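Local coordinates for Peptide/nickel transport system substrate-binding protein (Listeria monocytogenes serotype 1/2a, PDB 5KZT), which binds peptides outside the membrane as the OppA substrate-binding protein and probably delivers them to a peptide transporter, at residues A[289-294]-A[487-492]; A[318-323]-A[335-340]; A[453-458]-A[478-483]. All blocks are in the same frame, centred on the assembly; numbering follows the deposited sequence.

Interaction 1. Residues A[289-294]-A[487-492]; sequences ANKNIR and DDVAIQ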
loop_
_atom_site.group_PDB
_atom_site.type_symbol
_atom_site.label_atom_id
_atom_site.label_comp_id
_atom_site.label_asym_id
_atom_site.label_seq_id
_atom_site.Cartn_x
_atom_site.Cartn_y
_atom_site.Cartn_z
ATOM N N ALA A 289 14.910 14.506 15.344
ATOM C CA ALA A 289 14.867 13.983 16.702
ATOM C C ALA A 289 14.292 15.029 17.682
ATOM O O ALA A 289 13.792 14.672 18.735
ATOM C CB ALA A 289 16.254 13.520 17.144
ATOM N N ASN A 290 14.360 16.311 17.312
ATOM C CA ASN A 290 13.746 17.413 18.066
ATOM C C ASN A 290 12.293 17.618 17.653
ATOM O O ASN A 290 12.019 17.923 16.493
ATOM C CB ASN A 290 14.527 18.703 17.834
ATOM C CG ASN A 290 13.994 19.862 18.656
ATOM O OD1 ASN A 290 12.936 20.403 18.353
ATOM N ND2 ASN A 290 14.716 20.238 19.695
ATOM N N LYS A 291 11.382 17.493 18.621
ATOM C CA LYS A 291 9.945 17.561 18.372
ATOM C C LYS A 291 9.518 18.920 17.879
ATOM O O LYS A 291 8.625 19.020 17.034
ATOM C CB LYS A 291 9.163 17.279 19.648
ATOM C CG LYS A 291 7.701 16.914 19.410
ATOM C CD LYS A 291 6.736 17.554 20.382
ATOM C CE LYS A 291 7.015 17.226 21.832
ATOM N NZ LYS A 291 6.314 15.987 22.271
ATOM N N ASN A 292 10.111 19.978 18.447
ATOM C CA ASN A 292 9.772 21.312 17.991
ATOM C C ASN A 292 10.077 21.503 16.508
ATOM O O ASN A 292 9.312 22.175 15.819
ATOM C CB ASN A 292 10.478 22.381 18.808
ATOM C CG ASN A 292 9.692 22.778 20.031
ATOM O OD1 ASN A 292 8.473 22.944 19.973
ATOM N ND2 ASN A 292 10.381 22.954 21.131
ATOM N N ILE A 293 11.175 20.912 16.032
ATOM C CA ILE A 293 11.543 20.988 14.618
ATOM C C ILE A 293 10.541 20.216 13.741
ATOM O O ILE A 293 10.150 20.729 12.681
ATOM C CB ILE A 293 12.994 20.512 14.393
ATOM C CG1 ILE A 293 13.987 21.400 15.179
ATOM C CG2 ILE A 293 13.354 20.450 12.912
ATOM C CD1 ILE A 293 13.959 22.873 14.829
ATOM N N ARG A 294 10.117 19.024 14.184
ATOM C CA ARG A 294 9.050 18.273 13.487
ATOM C C ARG A 294 7.765 19.111 13.370
ATOM O O ARG A 294 7.153 19.189 12.296
ATOM C CB ARG A 294 8.730 16.945 14.206
ATOM C CG ARG A 294 9.892 15.958 14.214
ATOM C CD ARG A 294 9.431 14.557 14.522
ATOM N NE ARG A 294 8.840 14.392 15.853
ATOM C CZ ARG A 294 9.508 14.206 16.992
ATOM N NH1 ARG A 294 10.845 14.219 17.045
ATOM N NH2 ARG A 294 8.817 14.030 18.121
ATOM N N ASP A 487 0.412 14.861 20.074
ATOM C CA ASP A 487 1.399 14.781 21.155
ATOM C C ASP A 487 2.854 14.667 20.658
ATOM O O ASP A 487 3.729 15.350 21.171
ATOM C CB ASP A 487 1.082 13.616 22.113
ATOM C CG ASP A 487 -0.338 13.682 22.702
ATOM O OD1 ASP A 487 -1.015 14.748 22.565
ATOM O OD2 ASP A 487 -0.782 12.655 23.287
ATOM N N ASP A 488 3.114 13.776 19.690
ATOM C CA ASP A 488 4.487 13.445 19.266
ATOM C C ASP A 488 4.904 14.007 17.912
ATOM O O ASP A 488 6.087 14.062 17.613
ATOM C CB ASP A 488 4.686 11.923 19.247
ATOM C CG ASP A 488 4.652 11.300 20.636
ATOM O OD1 ASP A 488 4.538 12.029 21.631
ATOM O OD2 ASP A 488 4.737 10.063 20.767
ATOM N N VAL A 489 3.958 14.415 17.079
ATOM C CA VAL A 489 4.297 14.848 15.711
ATOM C C VAL A 489 5.232 13.822 15.019
ATOM O O VAL A 489 6.268 14.180 14.448
ATOM C CB VAL A 489 4.945 16.260 15.693
ATOM C CG1 VAL A 489 4.763 16.902 14.325
ATOM C CG2 VAL A 489 4.368 17.172 16.774
ATOM N N ALA A 490 4.878 12.538 15.111
ATOM C CA ALA A 490 5.666 11.453 14.485
ATOM C C ALA A 490 5.697 11.614 12.963
ATOM O O ALA A 490 6.716 11.331 12.312
ATOM C CB ALA A 490 5.051 10.104 14.835
ATOM N N ILE A 491 4.544 12.012 12.425
ATOM C CA ILE A 491 4.332 12.265 10.978
ATOM C C ILE A 491 3.392 13.440 10.815
ATOM O O ILE A 491 2.809 13.894 11.791
ATOM C CB ILE A 491 3.671 11.068 10.285
ATOM C CG1 ILE A 491 2.318 10.732 10.922
ATOM C CG2 ILE A 491 4.596 9.865 10.323
ATOM C CD1 ILE A 491 1.479 9.830 10.078
ATOM N N GLN A 492 3.225 13.915 9.588
ATOM C CA GLN A 492 2.245 14.966 9.289
ATOM C C GLN A 492 1.395 14.572 8.089
ATOM O O GLN A 492 1.839 14.689 6.951
ATOM C CB GLN A 492 2.925 16.328 9.043
ATOM C CG GLN A 492 1.999 17.480 8.597
ATOM C CD GLN A 492 0.830 17.772 9.543
ATOM O OE1 GLN A 492 0.177 16.858 10.035
ATOM N NE2 GLN A 492 0.557 19.063 9.795
#
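Arg294 and Lys291 of the 289-294 segment reach across to backbone carbonyls of the 487-492 segment. Arg294 holds Asp488 O side-on with two nitrogens. The NH2 bond is the shorter and straighter: Arg294 NH2 lies 2.8 Å from Asp488 O, with an N-H...O angle of 165°. Arg294 NE is 3.3 Å from the same oxygen. NE also donates to the next carbonyl, with 2.9 Å between Arg294 NE and Val489 O. That bond is bent, and NE sits well above the Val489 carbonyl plane. Both acceptors lie at the guanidinium edge, close to its plane. A bend at chi3 (-63°) turns that edge to the carbonyls, and NH1 donates to Phe288 O.

Lys291 bonds one residue earlier, with NZ 2.9 Å from Asp487 O and in the carbonyl plane. These carbonyls belong to the end of helix 471-487 and the turn into strand 491-503. Val489 leaves the helix there with positive phi (48°). The lysine and arginine come from the first turn of helix 291-299, which Asn290 N-caps, with Asn290 OD1 3.0 Å from Ile293 N. A helix start is thus joined to a helix-to-strand turn in the periplasmic-binding-protein-like fold.

The apolar part is small. Arg294 CB meets Val489 CG1 at 4.0 Å.

Opposite charges only approach: Lys291 NZ is 4.4 Å from Asp488 OD1, too far for a salt bridge, while Asp488 OD2 bonds to Asn452 and Tyr450.

Interaction 2. Residues A[318-323]-A[335-340]; sequences ANNLVP and DYTKES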
loop_
_atom_site.group_PDB
_atom_site.type_symbol
_atom_site.label_atom_id
_atom_site.label_comp_id
_atom_site.label_asym_id
_atom_site.label_seq_id
_atom_site.Cartn_x
_atom_site.Cartn_y
_atom_site.Cartn_z
ATOM N N ALA A 318 -5.710 16.446 4.618
ATOM C CA ALA A 318 -5.826 15.444 5.657
ATOM C C ALA A 318 -5.290 16.053 6.939
ATOM O O ALA A 318 -4.214 16.661 6.934
ATOM C CB ALA A 318 -5.011 14.220 5.287
ATOM N N ASN A 319 -6.053 15.900 8.015
ATOM C CA ASN A 319 -5.620 16.240 9.376
ATOM C C ASN A 319 -5.729 15.023 10.299
ATOM O O ASN A 319 -5.856 15.143 11.533
ATOM C CB ASN A 319 -6.466 17.388 9.889
ATOM C CG ASN A 319 -6.344 18.623 9.024
ATOM O OD1 ASN A 319 -7.303 19.040 8.381
ATOM N ND2 ASN A 319 -5.177 19.203 8.992
ATOM N N ASN A 320 -5.707 13.846 9.668
ATOM C CA ASN A 320 -5.729 12.548 10.304
ATOM C C ASN A 320 -4.911 11.585 9.445
ATOM O O ASN A 320 -4.872 11.694 8.205
ATOM C CB ASN A 320 -7.137 11.984 10.385
ATOM C CG ASN A 320 -8.084 12.862 11.173
ATOM O OD1 ASN A 320 -8.625 13.825 10.639
ATOM N ND2 ASN A 320 -8.281 12.533 12.446
ATOM N N LEU A 321 -4.294 10.614 10.097
ATOM C CA LEU A 321 -3.678 9.491 9.413
ATOM C C LEU A 321 -4.730 8.584 8.789
ATOM O O LEU A 321 -4.593 8.152 7.631
ATOM C CB LEU A 321 -2.826 8.684 10.392
ATOM C CG LEU A 321 -2.262 7.390 9.849
ATOM C CD1 LEU A 321 -1.432 7.640 8.600
ATOM C CD2 LEU A 321 -1.467 6.682 10.940
ATOM N N VAL A 322 -5.768 8.280 9.564
ATOM C CA VAL A 322 -6.872 7.450 9.100
ATOM C C VAL A 322 -7.745 8.317 8.185
ATOM O O VAL A 322 -8.080 9.431 8.544
ATOM C CB VAL A 322 -7.685 6.866 10.272
ATOM C CG1 VAL A 322 -8.936 6.144 9.770
ATOM C CG2 VAL A 322 -6.807 5.942 11.121
ATOM N N PRO A 323 -8.046 7.834 6.969
ATOM C CA PRO A 323 -8.817 8.638 6.031
ATOM C C PRO A 323 -10.297 8.740 6.418
ATOM O O PRO A 323 -10.834 7.824 7.033
ATOM C CB PRO A 323 -8.626 7.911 4.700
ATOM C CG PRO A 323 -8.337 6.513 5.090
ATOM C CD PRO A 323 -7.529 6.612 6.335
ATOM N N ASP A 335 -17.869 7.975 12.088
ATOM C CA ASP A 335 -16.541 7.944 11.466
ATOM C C ASP A 335 -15.427 8.123 12.492
ATOM O O ASP A 335 -15.477 9.059 13.312
ATOM C CB ASP A 335 -16.422 9.064 10.430
ATOM C CG ASP A 335 -15.289 8.851 9.455
ATOM O OD1 ASP A 335 -14.169 8.457 9.854
ATOM O OD2 ASP A 335 -15.530 9.089 8.244
ATOM N N TYR A 336 -14.433 7.236 12.426
ATOM C CA TYR A 336 -13.199 7.358 13.233
ATOM C C TYR A 336 -12.662 8.784 13.258
ATOM O O TYR A 336 -12.346 9.302 14.333
ATOM C CB TYR A 336 -12.113 6.443 12.655
ATOM C CG TYR A 336 -10.790 6.473 13.396
ATOM C CD1 TYR A 336 -9.834 7.453 13.119
ATOM C CD2 TYR A 336 -10.479 5.505 14.359
ATOM C CE1 TYR A 336 -8.617 7.483 13.780
ATOM C CE2 TYR A 336 -9.253 5.525 15.017
ATOM C CZ TYR A 336 -8.330 6.510 14.727
ATOM O OH TYR A 336 -7.109 6.552 15.385
ATOM N N THR A 337 -12.575 9.424 12.081
ATOM C CA THR A 337 -12.009 10.787 11.992
ATOM C C THR A 337 -12.807 11.860 12.731
ATOM O O THR A 337 -12.216 12.797 13.265
ATOM C CB THR A 337 -11.802 11.267 10.535
ATOM O OG1 THR A 337 -13.035 11.241 9.823
ATOM C CG2 THR A 337 -10.822 10.424 9.848
ATOM N N LYS A 338 -14.132 11.730 12.765
ATOM C CA LYS A 338 -14.983 12.642 13.553
ATOM C C LYS A 338 -14.719 12.471 15.074
ATOM O O LYS A 338 -14.617 13.456 15.815
ATOM C CB LYS A 338 -16.464 12.417 13.188
ATOM C CG LYS A 338 -17.483 13.273 13.924
ATOM C CD LYS A 338 -18.917 12.769 13.723
ATOM C CE LYS A 338 -19.946 13.639 14.445
ATOM N NZ LYS A 338 -19.734 13.666 15.917
ATOM N N GLU A 339 -14.580 11.228 15.524
ATOM C CA GLU A 339 -14.268 10.936 16.938
ATOM C C GLU A 339 -12.855 11.362 17.320
ATOM O O GLU A 339 -12.634 11.825 18.425
ATOM C CB GLU A 339 -14.480 9.449 17.263
ATOM C CG GLU A 339 -15.905 8.988 17.004
ATOM C CD GLU A 339 -16.157 7.554 17.387
ATOM O OE1 GLU A 339 -15.216 6.732 17.373
ATOM O OE2 GLU A 339 -17.314 7.253 17.690
ATOM N N SER A 340 -11.899 11.192 16.411
ATOM C CA SER A 340 -10.515 11.598 16.660
ATOM C C SER A 340 -10.332 13.114 16.658
ATOM O O SER A 340 -9.464 13.638 17.363
ATOM C CB SER A 340 -9.590 10.996 15.609
ATOM O OG SER A 340 -8.241 11.065 16.031
HETATM O O HOH W 1 -11.032 14.846 11.745
HETATM O O HOH W 2 -12.760 6.558 8.469
#
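Val322 packs on Tyr336, and Asn320 packs on Thr337, where the loop after strand 316-317 folds back on the short helix 336-340. The helix is N-capped by Asp335. Asp335 OD1 accepts from Thr337 N at 2.9 Å and, weakly, from Thr337 OG1. Asp335 OD2 takes the N-H of Gly325.

Val322 can be followed outward. Val322 CB lies 3.6 Å from Tyr336 CD1 and nearly as close to CE1. CG1 turns to the CG-CD1 side of the ring. Val322 CG2 sits 3.6 Å from Tyr336 CE1, with CZ a little farther. The valine meets the CD1-CE1 side of the ring obliquely, and the two side chains cross at about a right angle. Tyr336 CG is anti to the backbone N (chi1 -180°), which carries the ring toward the loop. Its hydroxyl is hydrogen-bonded to Met477 O of helix 471-487.

Asn320 meets Thr337 through its carbons, with CG 3.9 Å from Thr337 CG2. Its ND2 comes near Ser340 CB and bonds outside the contact, to Gly341 O and Glu481. The Thr337 methyl meets the loop backbone, with CG2 3.2 Å from Val322 O.

Water links the polar edges of this buried contact. One water lies near both Pro323 O and Asp335 OD1, at the cap. The other donates to both segments, 2.8 Å from Asn320 OD1 and 2.8 Å from Thr337 O.

Interaction 3. Residues A[453-458]-A[478-483]; sequences KDYDKI and VKAEKI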
loop_
_atom_site.group_PDB
_atom_site.type_symbol
_atom_site.label_atom_id
_atom_site.label_comp_id
_atom_site.label_asym_id
_atom_site.label_seq_id
_atom_site.Cartn_x
_atom_site.Cartn_y
_atom_site.Cartn_z
ATOM N N LYS A 453 6.154 4.225 23.875
ATOM C CA LYS A 453 5.643 2.994 24.511
ATOM C C LYS A 453 4.156 3.008 24.820
ATOM O O LYS A 453 3.529 1.947 24.852
ATOM C CB LYS A 453 6.428 2.633 25.779
ATOM C CG LYS A 453 7.908 2.298 25.578
ATOM C CD LYS A 453 8.240 1.411 24.376
ATOM C CE LYS A 453 7.604 0.008 24.431
ATOM N NZ LYS A 453 7.573 -0.707 23.111
ATOM N N ASP A 454 3.586 4.184 25.058
ATOM C CA ASP A 454 2.139 4.293 25.283
ATOM C C ASP A 454 1.365 3.987 23.997
ATOM O O ASP A 454 0.306 3.346 24.026
ATOM C CB ASP A 454 1.762 5.698 25.778
ATOM C CG ASP A 454 2.377 6.037 27.125
ATOM O OD1 ASP A 454 2.669 5.113 27.917
ATOM O OD2 ASP A 454 2.575 7.245 27.382
ATOM N N TYR A 455 1.901 4.456 22.873
ATOM C CA TYR A 455 1.347 4.153 21.552
ATOM C C TYR A 455 1.402 2.646 21.305
ATOM O O TYR A 455 0.377 2.060 21.016
ATOM C CB TYR A 455 2.099 4.909 20.463
ATOM C CG TYR A 455 1.485 4.814 19.087
ATOM C CD1 TYR A 455 0.409 5.611 18.731
ATOM C CD2 TYR A 455 2.006 3.942 18.129
ATOM C CE1 TYR A 455 -0.143 5.544 17.453
ATOM C CE2 TYR A 455 1.468 3.879 16.842
ATOM C CZ TYR A 455 0.384 4.681 16.513
ATOM O OH TYR A 455 -0.195 4.621 15.254
ATOM N N ASP A 456 2.575 2.033 21.503
ATOM C CA ASP A 456 2.737 0.559 21.376
ATOM C C ASP A 456 1.781 -0.214 22.267
ATOM O O ASP A 456 1.200 -1.204 21.831
ATOM C CB ASP A 456 4.157 0.097 21.731
ATOM C CG ASP A 456 5.222 0.750 20.893
ATOM O OD1 ASP A 456 4.929 1.196 19.766
ATOM O OD2 ASP A 456 6.371 0.843 21.382
ATOM N N LYS A 457 1.629 0.235 23.508
ATOM C CA LYS A 457 0.756 -0.434 24.470
ATOM C C LYS A 457 -0.705 -0.437 24.008
ATOM O O LYS A 457 -1.400 -1.466 24.112
ATOM C CB LYS A 457 0.877 0.207 25.851
ATOM C CG LYS A 457 0.056 -0.515 26.912
ATOM C CD LYS A 457 0.666 -0.412 28.308
ATOM C CE LYS A 457 0.756 -1.774 28.994
ATOM N NZ LYS A 457 -0.562 -2.459 29.122
ATOM N N ILE A 458 -1.155 0.693 23.470
ATOM C CA ILE A 458 -2.490 0.763 22.870
ATOM C C ILE A 458 -2.664 -0.256 21.744
ATOM O O ILE A 458 -3.645 -0.993 21.724
ATOM C CB ILE A 458 -2.840 2.190 22.376
ATOM C CG1 ILE A 458 -3.229 3.050 23.585
ATOM C CG2 ILE A 458 -3.976 2.150 21.358
ATOM C CD1 ILE A 458 -3.523 4.502 23.281
ATOM N N VAL A 478 -8.838 5.139 18.671
ATOM C CA VAL A 478 -9.140 6.572 18.507
ATOM C C VAL A 478 -8.098 7.386 19.276
ATOM O O VAL A 478 -7.482 8.314 18.735
ATOM C CB VAL A 478 -10.582 6.895 18.969
ATOM C CG1 VAL A 478 -10.846 8.402 18.983
ATOM C CG2 VAL A 478 -11.589 6.169 18.070
ATOM N N LYS A 479 -7.870 7.005 20.529
ATOM C CA LYS A 479 -6.910 7.703 21.372
ATOM C C LYS A 479 -5.489 7.674 20.812
ATOM O O LYS A 479 -4.736 8.639 20.969
ATOM C CB LYS A 479 -6.909 7.115 22.786
ATOM C CG LYS A 479 -8.187 7.349 23.554
ATOM C CD LYS A 479 -8.101 6.685 24.924
ATOM C CE LYS A 479 -9.356 6.904 25.725
ATOM N NZ LYS A 479 -9.660 8.357 25.867
ATOM N N ALA A 480 -5.132 6.564 20.167
ATOM C CA ALA A 480 -3.788 6.385 19.639
ATOM C C ALA A 480 -3.392 7.476 18.663
ATOM O O ALA A 480 -2.235 7.883 18.645
ATOM C CB ALA A 480 -3.655 5.030 18.967
ATOM N N GLU A 481 -4.341 7.946 17.846
ATOM C CA GLU A 481 -4.014 8.936 16.829
ATOM C C GLU A 481 -3.588 10.269 17.450
ATOM O O GLU A 481 -2.711 10.966 16.919
ATOM C CB GLU A 481 -5.164 9.130 15.826
ATOM C CG GLU A 481 -4.703 9.875 14.572
ATOM C CD GLU A 481 -5.762 9.970 13.486
ATOM O OE1 GLU A 481 -5.451 9.642 12.333
ATOM O OE2 GLU A 481 -6.898 10.383 13.778
ATOM N N LYS A 482 -4.209 10.631 18.568
ATOM C CA LYS A 482 -3.797 11.846 19.289
ATOM C C LYS A 482 -2.349 11.795 19.767
ATOM O O LYS A 482 -1.625 12.792 19.691
ATOM C CB LYS A 482 -4.702 12.106 20.477
ATOM C CG LYS A 482 -4.550 13.521 21.008
ATOM C CD LYS A 482 -5.256 13.704 22.341
ATOM C CE LYS A 482 -4.967 15.072 22.912
ATOM N NZ LYS A 482 -3.667 15.153 23.632
ATOM N N ILE A 483 -1.939 10.630 20.246
ATOM C CA ILE A 483 -0.563 10.414 20.693
ATOM C C ILE A 483 0.400 10.588 19.506
ATOM O O ILE A 483 1.390 11.309 19.584
ATOM C CB ILE A 483 -0.382 9.003 21.312
ATOM C CG1 ILE A 483 -1.252 8.846 22.560
ATOM C CG2 ILE A 483 1.086 8.772 21.680
ATOM C CD1 ILE A 483 -1.297 7.448 23.107
#
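Tyr455 has CG anti to its own backbone N (chi1 -172°), which swings the ring toward Ala480. Ile458 and Ile483 both hold CG1 anti to the carbonyl carbon, and both chains are extended at chi2. Their CD1 methyls therefore point at each other and meet tip to tip, with Ile458 CD1 3.7 Å from Ile483 CD1.

Ala480 meets both Ile458 and Tyr455. Ala480 CB is 3.8 Å from Ile458 CG2. On another side, the same Ala480 CB is 3.9 Å from Tyr455 CE1. The tyrosine ring presents its edge here. Ala480 O lies in the ring plane, 3.4 Å from Tyr455 CE1. The ring hydroxyl goes on to the carbonyl of Leu436, so the polar tip is satisfied beyond the two helices.

The pair is an antiparallel helix packing. The segments of helices 453-459 and 471-487 run at 161° to each other, and their axes approach to 9.7 Å. Ala480 lies at the closest backbone approach, with its CA 5.9 Å from Tyr455 CA.

Ile483 CG2 also rests near Tyr455 CB. Asp454 CB borders Ile483 CD1, and Lys479 CB borders Ile458 CD1. Asn452, just before helix 453-459, accepts from Tyr455 N with OD1 and also touches the Ile483 side chain.

How the interactions relate
Helix 471-487 ties the three contacts together. Interaction 3 uses one side of it and interaction 1 its C-terminal end, their centres about 15 Å apart. The link is direct: Lys482 NZ forms a salt bridge with Asp487 OD1 at 2.9 Å. The CB of Glu481 is directed away from the 453-458 helix, and its carboxylate serves interaction 2. Glu481 OE2 lies 2.7 Å from Ser340 OG and 2.9 Å from Asn320 ND2, both probable hydrogen bonds. The centres of interactions 2 and 3 are about 14 Å apart. Interactions 1 and 2 meet by packing, with Ile491 CD1 3.9 Å from Leu321 CD1. Both 2 and 3 are nested in the chain loop closed by 1.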